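Local atomic coordinates of SusD family protein (Bacteroides uniformis, PDB entry 7KV1), a protein that probably binds beta-glucans at the cell surface of a human gut bacterium, as a SusD-family surface glycan-binding protein. Residues H96-N100 and Y101-E105; L71-D74 and G75-G79. All coordinates share one frame; numbering follows the deposited sequence.

Interaction 1 (H96-N100 and Y101-E105)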
ATOM      1  N   HIS A  96       1.010  11.995 -14.064  1.00 19.13           N
ATOM      2  CA  HIS A  96      -0.145  12.652 -14.730  1.00 18.11           C
ATOM      3  C   HIS A  96      -0.737  11.695 -15.769  1.00 18.58           C
ATOM      4  O   HIS A  96      -1.964  11.619 -15.878  1.00 21.90           O
ATOM      5  CB  HIS A  96       0.238  13.995 -15.339  1.00 19.48           C
ATOM      6  CG  HIS A  96       0.473  15.035 -14.294  1.00 21.25           C
ATOM      7  ND1 HIS A  96      -0.564  15.713 -13.691  1.00 21.01           N
ATOM      8  CD2 HIS A  96       1.591  15.454 -13.688  1.00 20.69           C
ATOM      9  CE1 HIS A  96      -0.086  16.544 -12.791  1.00 21.81           C
ATOM     10  NE2 HIS A  96       1.216  16.397 -12.749  1.00 20.37           N
ATOM     11  N   MET A  97       0.090  11.003 -16.522  1.00 18.58           N
ATOM     12  CA  MET A  97      -0.409  10.125 -17.615  1.00 20.95           C
ATOM     13  C   MET A  97      -1.088   8.854 -17.034  1.00 18.60           C
ATOM     14  O   MET A  97      -2.088   8.438 -17.593  1.00 17.90           O
ATOM     15  CB  MET A  97       0.729   9.803 -18.581  1.00 21.49           C
ATOM     16  CG  MET A  97       1.106  11.042 -19.406  1.00 24.60           C
ATOM     17  SD  MET A  97       2.512  10.805 -20.482  1.00 25.19           S
ATOM     18  CE  MET A  97       1.732   9.862 -21.786  1.00 27.45           C
ATOM     19  N   LEU A  98      -0.564   8.275 -15.964  1.00 16.88           N
ATOM     20  CA  LEU A  98      -1.170   7.124 -15.248  1.00 16.89           C
ATOM     21  C   LEU A  98      -2.532   7.555 -14.725  1.00 17.27           C
ATOM     22  O   LEU A  98      -3.501   6.800 -14.869  1.00 19.02           O
ATOM     23  CB  LEU A  98      -0.228   6.694 -14.114  1.00 17.93           C
ATOM     24  CG  LEU A  98       1.003   5.927 -14.605  1.00 17.19           C
ATOM     25  CD1 LEU A  98       2.141   6.000 -13.613  1.00 18.56           C
ATOM     26  CD2 LEU A  98       0.639   4.477 -14.918  1.00 18.40           C
ATOM     27  N   PHE A  99      -2.599   8.741 -14.139  1.00 17.59           N
ATOM     28  CA  PHE A  99      -3.822   9.312 -13.543  1.00 17.89           C
ATOM     29  C   PHE A  99      -4.927   9.364 -14.594  1.00 17.45           C
ATOM     30  O   PHE A  99      -6.104   9.113 -14.257  1.00 17.84           O
ATOM     31  CB  PHE A  99      -3.528  10.683 -12.936  1.00 17.29           C
ATOM     32  CG  PHE A  99      -4.749  11.538 -12.724  1.00 18.39           C
ATOM     33  CD1 PHE A  99      -5.225  12.319 -13.760  1.00 19.23           C
ATOM     34  CD2 PHE A  99      -5.425  11.550 -11.524  1.00 18.60           C
ATOM     35  CE1 PHE A  99      -6.335  13.114 -13.590  1.00 19.22           C
ATOM     36  CE2 PHE A  99      -6.566  12.325 -11.363  1.00 19.01           C
ATOM     37  CZ  PHE A  99      -7.001  13.113 -12.390  1.00 17.91           C
ATOM     38  N   ASN A 100      -4.563   9.660 -15.832  1.00 18.15           N
ATOM     39  CA  ASN A 100      -5.533   9.812 -16.940  1.00 18.07           C
ATOM     40  C   ASN A 100      -5.619   8.562 -17.827  1.00 18.97           C
ATOM     41  O   ASN A 100      -6.205   8.688 -18.928  1.00 17.09           O
ATOM     42  CB  ASN A 100      -5.188  11.044 -17.752  1.00 20.16           C
ATOM     43  CG  ASN A 100      -6.402  11.562 -18.483  1.00 20.66           C
ATOM     44  OD1 ASN A 100      -7.538  11.352 -18.039  1.00 22.74           O
ATOM     45  ND2 ASN A 100      -6.150  12.134 -19.641  1.00 21.47           N
ATOM     46  N   TYR A 101      -5.027   7.428 -17.419  1.00 19.40           N
ATOM     47  CA  TYR A 101      -5.125   6.128 -18.160  1.00 19.37           C
ATOM     48  C   TYR A 101      -4.543   6.270 -19.555  1.00 20.27           C
ATOM     49  O   TYR A 101      -5.054   5.632 -20.503  1.00 19.55           O
ATOM     50  CB  TYR A 101      -6.573   5.625 -18.194  1.00 18.29           C
ATOM     51  CG  TYR A 101      -7.200   5.731 -16.827  1.00 19.02           C
ATOM     52  CD1 TYR A 101      -6.548   5.244 -15.699  1.00 17.11           C
ATOM     53  CD2 TYR A 101      -8.366   6.434 -16.639  1.00 18.77           C
ATOM     54  CE1 TYR A 101      -7.079   5.391 -14.432  1.00 16.28           C
ATOM     55  CE2 TYR A 101      -8.907   6.584 -15.375  1.00 19.66           C
ATOM     56  CZ  TYR A 101      -8.270   6.060 -14.266  1.00 18.04           C
ATOM     57  OH  TYR A 101      -8.811   6.310 -13.030  1.00 17.10           O
ATOM     58  N   GLU A 102      -3.442   7.021 -19.642  1.00 22.04           N
ATOM     59  CA  GLU A 102      -2.736   7.343 -20.907  1.00 23.85           C
ATOM     60  C   GLU A 102      -1.244   7.101 -20.728  1.00 21.23           C
ATOM     61  O   GLU A 102      -0.477   7.681 -21.508  1.00 21.65           O
ATOM     62  CB  GLU A 102      -2.905   8.805 -21.302  1.00 26.83           C
ATOM     63  CG  GLU A 102      -4.274   9.149 -21.747  1.00 33.91           C
ATOM     64  CD  GLU A 102      -4.340  10.571 -22.282  1.00 40.58           C
ATOM     65  OE1 GLU A 102      -3.442  11.369 -21.904  1.00 35.86           O
ATOM     66  OE2 GLU A 102      -5.316  10.869 -23.058  1.00 44.59           O
ATOM     67  N   ALA A 103      -0.845   6.250 -19.784  1.00 19.47           N
ATOM     68  CA  ALA A 103       0.573   5.863 -19.616  1.00 19.01           C
ATOM     69  C   ALA A 103       1.041   5.173 -20.895  1.00 20.46           C
ATOM     70  O   ALA A 103       0.224   4.683 -21.660  1.00 23.31           O
ATOM     71  CB  ALA A 103       0.749   4.979 -18.401  1.00 19.48           C
ATOM     72  N   ASN A 104       2.338   5.052 -21.060  1.00 22.32           N
ATOM     73  CA  ASN A 104       2.941   4.325 -22.192  1.00 21.97           C
ATOM     74  C   ASN A 104       4.295   3.815 -21.730  1.00 19.72           C
ATOM     75  O   ASN A 104       4.678   4.052 -20.559  1.00 18.08           O
ATOM     76  CB  ASN A 104       3.008   5.181 -23.468  1.00 20.53           C
ATOM     77  CG  ASN A 104       3.826   6.449 -23.335  1.00 20.54           C
ATOM     78  OD1 ASN A 104       4.920   6.463 -22.792  1.00 21.37           O
ATOM     79  ND2 ASN A 104       3.307   7.525 -23.880  1.00 22.68           N
ATOM     80  N   GLU A 105       5.011   3.170 -22.635  1.00 20.53           N
ATOM     81  CA  GLU A 105       6.299   2.506 -22.315  1.00 22.37           C
ATOM     82  C   GLU A 105       7.343   3.553 -21.928  1.00 21.79           C
ATOM     83  O   GLU A 105       8.338   3.157 -21.318  1.00 20.80           O
ATOM     84  CB  GLU A 105       6.759   1.638 -23.488  1.00 26.98           C
ATOM     85  CG  GLU A 105       7.160   2.426 -24.732  1.00 29.10           C
ATOM     86  CD  GLU A 105       6.053   2.764 -25.712  1.00 37.11           C
ATOM     87  OE1 GLU A 105       4.861   2.811 -25.290  1.00 40.59           O
ATOM     88  OE2 GLU A 105       6.384   2.967 -26.917  1.00 45.38           O
TER

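Interaction 2 (L71-D74 and G75-G79)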
ATOM      1  N   LEU A  71       4.995   4.668  -2.232  1.00 23.09           N
ATOM      2  CA  LEU A  71       4.046   3.556  -2.509  1.00 22.59           C
ATOM      3  C   LEU A  71       2.609   4.082  -2.398  1.00 23.22           C
ATOM      4  O   LEU A  71       1.741   3.554  -3.131  1.00 23.23           O
ATOM      5  CB  LEU A  71       4.309   2.415  -1.520  1.00 25.01           C
ATOM      6  CG  LEU A  71       5.655   1.703  -1.717  1.00 25.27           C
ATOM      7  CD1 LEU A  71       5.869   0.632  -0.667  1.00 26.11           C
ATOM      8  CD2 LEU A  71       5.741   1.092  -3.110  1.00 26.54           C
ATOM      9  N   ASN A  72       2.318   5.011  -1.474  1.00 19.17           N
ATOM     10  CA  ASN A  72       0.924   5.505  -1.315  1.00 20.87           C
ATOM     11  C   ASN A  72       0.595   6.404  -2.509  1.00 21.64           C
ATOM     12  O   ASN A  72      -0.561   6.323  -2.977  1.00 22.98           O
ATOM     13  CB  ASN A  72       0.629   6.139   0.055  1.00 21.14           C
ATOM     14  CG  ASN A  72       1.461   7.367   0.375  1.00 23.58           C
ATOM     15  OD1 ASN A  72       2.618   7.476  -0.054  1.00 22.30           O
ATOM     16  ND2 ASN A  72       0.893   8.294   1.157  1.00 24.67           N
ATOM     17  N   ILE A  73       1.548   7.206  -3.019  1.00 19.63           N
ATOM     18  CA  ILE A  73       1.319   8.016  -4.244  1.00 19.16           C
ATOM     19  C   ILE A  73       0.966   7.033  -5.375  1.00 19.04           C
ATOM     20  O   ILE A  73      -0.052   7.245  -6.052  1.00 18.12           O
ATOM     21  CB  ILE A  73       2.509   8.938  -4.598  1.00 20.52           C
ATOM     22  CG1 ILE A  73       2.710  10.020  -3.531  1.00 22.90           C
ATOM     23  CG2 ILE A  73       2.312   9.527  -5.973  1.00 19.11           C
ATOM     24  CD1 ILE A  73       3.978  10.813  -3.699  1.00 21.71           C
ATOM     25  N   ASP A  74       1.768   5.993  -5.558  1.00 18.38           N
ATOM     26  CA  ASP A  74       1.585   5.023  -6.675  1.00 19.88           C
ATOM     27  C   ASP A  74       0.203   4.365  -6.536  1.00 18.96           C
ATOM     28  O   ASP A  74      -0.491   4.191  -7.571  1.00 15.32           O
ATOM     29  CB  ASP A  74       2.726   4.005  -6.708  1.00 22.69           C
ATOM     30  CG  ASP A  74       4.109   4.575  -7.013  1.00 23.95           C
ATOM     31  OD1 ASP A  74       4.209   5.778  -7.397  1.00 24.24           O
ATOM     32  OD2 ASP A  74       5.078   3.815  -6.888  1.00 26.01           O
ATOM     33  N   GLY A  75      -0.224   4.065  -5.299  1.00 18.19           N
ATOM     34  CA  GLY A  75      -1.518   3.427  -5.034  1.00 17.76           C
ATOM     35  C   GLY A  75      -2.691   4.399  -5.082  1.00 18.84           C
ATOM     36  O   GLY A  75      -3.853   3.931  -5.075  1.00 20.74           O
ATOM     37  N   GLU A  76      -2.457   5.712  -5.150  1.00 18.11           N
ATOM     38  CA  GLU A  76      -3.562   6.697  -5.048  1.00 19.87           C
ATOM     39  C   GLU A  76      -3.804   7.345  -6.418  1.00 18.97           C
ATOM     40  O   GLU A  76      -4.970   7.620  -6.742  1.00 18.26           O
ATOM     41  CB  GLU A  76      -3.267   7.739  -3.962  1.00 20.63           C
ATOM     42  CG  GLU A  76      -3.313   7.217  -2.544  1.00 20.81           C
ATOM     43  CD  GLU A  76      -4.696   7.137  -1.925  1.00 20.73           C
ATOM     44  OE1 GLU A  76      -5.670   7.525  -2.593  1.00 19.78           O
ATOM     45  OE2 GLU A  76      -4.793   6.628  -0.808  1.00 19.76           O
ATOM     46  N   ILE A  77      -2.768   7.605  -7.205  1.00 19.31           N
ATOM     47  CA  ILE A  77      -2.909   8.497  -8.393  1.00 18.88           C
ATOM     48  C   ILE A  77      -3.913   7.944  -9.404  1.00 18.83           C
ATOM     49  O   ILE A  77      -4.474   8.756 -10.143  1.00 18.53           O
ATOM     50  CB  ILE A  77      -1.568   8.864  -9.052  1.00 21.41           C
ATOM     51  CG1 ILE A  77      -0.718   7.648  -9.444  1.00 21.74           C
ATOM     52  CG2 ILE A  77      -0.811   9.837  -8.141  1.00 23.85           C
ATOM     53  CD1 ILE A  77       0.484   8.007 -10.331  1.00 23.29           C
ATOM     54  N   MET A  78      -4.141   6.642  -9.483  1.00 18.11           N
ATOM     55  CA  MET A  78      -5.059   6.093 -10.508  1.00 18.20           C
ATOM     56  C   MET A  78      -6.476   6.031  -9.941  1.00 18.63           C
ATOM     57  O   MET A  78      -7.411   5.758 -10.720  1.00 19.35           O
ATOM     58  CB  MET A  78      -4.552   4.737 -11.011  1.00 19.42           C
ATOM     59  CG  MET A  78      -3.267   4.914 -11.792  1.00 19.78           C
ATOM     60  SD  MET A  78      -2.570   3.393 -12.422  1.00 22.62           S
ATOM     61  CE  MET A  78      -1.783   2.723 -10.952  1.00 23.26           C
ATOM     62  N   GLY A  79      -6.632   6.447  -8.671  1.00 17.80           N
ATOM     63  CA  GLY A  79      -7.901   6.432  -7.936  1.00 17.93           C
ATOM     64  C   GLY A  79      -8.607   7.770  -7.988  1.00 17.83           C
ATOM     65  O   GLY A  79      -8.341   8.514  -8.906  1.00 19.48           O
TER
HETATM   66  O   HOH W   1      -3.209   4.355  -8.065  1.00 20.09           O

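Interaction 1 (H96-N100 and Y101-E105)
The carbonyls of M97 and L98 accept hydrogen bonds from E102 N and Y101 N, just past the end of helix 93-99. E102 N lies 2.8 Å from M97 O, and Y101 N 3.0 Å from L98 O, above the carbonyl plane; with Y101 at positive phi (61°) as C-prime residue, this is a Schellman motif. The tight side is the buried one. There Y101 lays one ring face over F99 O, offset toward the rim and 3.7 Å above the plane, while W503 meets the ring edge-to-face. L98 presses its CD2 branch onto A103 CB at 3.5 Å. E102, M97 and N104 make the solvent side. M97 bends at chi3 (77°), which brings CE 3.1 Å from E102 O, with N104 ND2 a little farther off. Looser is the E102 carboxylate beside the buried N100 amide, planes 55° apart: N100 ND2 stays 3.6 Å from E102 OE1 without a hydrogen bond, and the firmer partners are T500 N for N100 OD1 and N501 ND2 for E102 OE2. F99 O takes R499 and N100 O takes N501, so the negative end of the helix is met by donors, one of them a cation that probably offsets part of its charge.

Interaction 2 (L71-D74 and G75-G79)
The carbonyl of I73 is the flat group on which E76 and I77 converge. Over one face of its plane sits E76 N, 65° out of it and 3.0 Å from I73 O; I77 N, also 3.0 Å from that oxygen, comes in nearly along the C=O axis. Two bonds from such different directions grip one oxygen, a 3-10 hydrogen bond beside an alpha-helical one. Two residues earlier, G75 N donates a hydrogen bond to L71 O, tilted from the carbonyl plane. The N72 carbonyl is packed closely by aliphatic atoms: E76 lays its CG 2.9 Å from N72 O, and a sharp bend at chi2 (-83°) then carries the carboxylate to G466 N through OE2 and to N81 ND2 through OE1. The N72 amide is held through ND2 by G464 O, and the carboxylate of D74 is tied to N69 through OD2.

On the apolar side the methyl branches of I73 and I77 meet, CG2 to CG2 at 3.8 Å. I77 sets CG1 between its backbone N and carbonyl carbon (chi1 55°), which puts CG2 beside the N, close over I73 O; W95 and L98 of helix 93-99 cover this side. An alanine in place of I77 would probably leave I73 CG2 without its mate and open a gap toward W95 and L98. Past this point a water donates to D74 O and accepts from M78 N, each at 2.8 Å, bridging the two. E76 to G79 form a type I beta turn, with G79 N bonded to E76 O. Water bridge and beta turn thus follow the last helical turn, in the TPR-related fold of the SusD family, in which helices far outweigh strands.

In the fold
Interaction 2 comes first in the chain and lies deep, its centre about 8 Å from that of the chain; interaction 1 lies farther out, at about 20 Å. Their centres are about 13 Å apart, yet the two helix ends touch. Y101 OH stands 2.8 Å from M78 O, a probable hydrogen bond, and F99 CD2 packs 3.3 Å from I77 O. L98 sits at the same seam, its CB 4.1 Å from I77 CD1. R499 bridges both, one guanidinium nitrogen on F99 O and the other on G79 O. Neither interaction supplies a residue to the cobalt hexammine pocket, which is formed by residues such as L260, R267 and Y408.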